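Local atomic coordinates of OmpA family protein (Escherichia coli, PDB entry 5M38), a protein that probably binds peptidoglycan through its OmpA-like domain, as the TagL component of a type VI secretion system. Residues T51-P54 against L55-Q58. Numbering follows the deposited sequence.
Sequences TGDP and LRNQ
The carboxamide of Asn57 and the carboxylate of Asp53 are the two flat groups that carry this helix N-cap, at the start of helix 54-74 in the OmpA-like domain. The Asn57 amide uses its edge: both N-H groups of ND2 are engaged, one by Thr51 O at 2.9 Å, only 8° out of the amide plane, the other by a water. On the acceptor side, ND2 stands well above the carbonyl plane of Thr51. The Asp53 carboxylate is met obliquely: Arg56 N lies 40° out of its plane, 3.2 Å from OD2, in the capping bond of Asp53, which holds the N-cap position. With CG anti to the backbone N (chi1 176°), the Asp53 side chain folds back over the first turn, where OD2 also rests 3.3 Å from Leu55 CB and 3.4 Å from Arg56 CG. With an alanine here instead of Asn57, Thr51 O and the water would lose their ND2 donor, and the loop before the helix is likely to be held less firmly against it. Asn57 is buried, its side chain also touching Thr48, whereas Pro54, the first helical residue, packs on Glu90. Gly52 carries the chain from Thr51 to the cap. Backbone bonds then begin the helix: Asn57 N to Asp53 O, 2.9 Å, and Gln58 N to Pro54 O, 3.1 Å. The water that accepts from Asn57 ND2 at 2.8 Å also donates to Gly52 O, and so bridges the loop and the helix.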
loop_
_atom_site.group_PDB
_atom_site.type_symbol
_atom_site.label_atom_id
_atom_site.label_comp_id
_atom_site.label_asym_id
_atom_site.label_seq_id
_atom_site.Cartn_x
_atom_site.Cartn_y
_atom_site.Cartn_z
ATOM N N THR A 51 -10.169 5.728 -12.269
ATOM C CA THR A 51 -9.678 5.623 -13.647
ATOM C C THR A 51 -9.399 4.155 -13.974
ATOM O O THR A 51 -8.512 3.525 -13.391
ATOM C CB THR A 51 -8.483 6.563 -13.894
ATOM O OG1 THR A 51 -8.817 7.871 -13.440
ATOM C CG2 THR A 51 -8.068 6.626 -15.350
ATOM N N GLY A 52 -10.193 3.632 -14.887
ATOM C CA GLY A 52 -10.118 2.246 -15.322
ATOM C C GLY A 52 -11.278 1.402 -14.845
ATOM O O GLY A 52 -12.253 1.915 -14.277
ATOM N N ASP A 53 -11.160 0.090 -15.067
ATOM C CA ASP A 53 -12.189 -0.861 -14.683
ATOM C C ASP A 53 -12.131 -1.164 -13.174
ATOM O O ASP A 53 -11.059 -1.509 -12.658
ATOM C CB ASP A 53 -12.070 -2.140 -15.523
ATOM C CG ASP A 53 -13.032 -3.238 -15.131
ATOM O OD1 ASP A 53 -14.264 -3.028 -15.252
ATOM O OD2 ASP A 53 -12.560 -4.303 -14.702
ATOM N N PRO A 54 -13.288 -1.073 -12.461
ATOM C CA PRO A 54 -13.301 -1.358 -11.013
ATOM C C PRO A 54 -12.805 -2.750 -10.611
ATOM O O PRO A 54 -12.178 -2.877 -9.559
ATOM C CB PRO A 54 -14.770 -1.129 -10.623
ATOM C CG PRO A 54 -15.292 -0.201 -11.648
ATOM C CD PRO A 54 -14.633 -0.666 -12.917
ATOM N N LEU A 55 -13.064 -3.782 -11.434
ATOM C CA LEU A 55 -12.621 -5.155 -11.157
ATOM C C LEU A 55 -11.130 -5.240 -11.224
ATOM O O LEU A 55 -10.526 -5.750 -10.282
ATOM C CB LEU A 55 -13.238 -6.179 -12.135
ATOM C CG LEU A 55 -14.217 -7.167 -11.525
ATOM C CD1 LEU A 55 -15.449 -6.437 -11.026
ATOM C CD2 LEU A 55 -14.618 -8.200 -12.524
ATOM N N ARG A 56 -10.532 -4.699 -12.321
ATOM C CA ARG A 56 -9.093 -4.646 -12.602
ATOM C C ARG A 56 -8.361 -3.833 -11.552
ATOM O O ARG A 56 -7.268 -4.215 -11.141
ATOM C CB ARG A 56 -8.836 -4.049 -13.984
ATOM C CG ARG A 56 -9.281 -4.938 -15.142
ATOM C CD ARG A 56 -8.561 -4.607 -16.439
ATOM N NE ARG A 56 -7.112 -4.800 -16.321
ATOM C CZ ARG A 56 -6.488 -5.960 -16.511
ATOM N NH1 ARG A 56 -7.177 -7.046 -16.837
ATOM N NH2 ARG A 56 -5.173 -6.040 -16.380
ATOM N N ASN A 57 -8.959 -2.722 -11.112
ATOM C CA ASN A 57 -8.368 -1.851 -10.101
ATOM C C ASN A 57 -8.331 -2.502 -8.715
ATOM O O ASN A 57 -7.379 -2.281 -7.963
ATOM C CB ASN A 57 -9.051 -0.476 -10.087
ATOM C CG ASN A 57 -8.461 0.502 -11.073
ATOM O OD1 ASN A 57 -7.333 0.338 -11.589
ATOM N ND2 ASN A 57 -9.170 1.592 -11.288
ATOM N N GLN A 58 -9.335 -3.323 -8.390
ATOM C CA GLN A 58 -9.398 -4.070 -7.123
ATOM C C GLN A 58 -8.255 -5.098 -7.101
ATOM O O GLN A 58 -7.492 -5.156 -6.139
ATOM C CB GLN A 58 -10.769 -4.764 -6.994
ATOM C CG GLN A 58 -10.914 -5.710 -5.811
ATOM C CD GLN A 58 -11.732 -5.189 -4.668
ATOM O OE1 GLN A 58 -12.764 -4.509 -4.798
ATOM N NE2 GLN A 58 -11.324 -5.600 -3.510
HETATM O O HOH W 1 -11.953 1.777 -11.041
#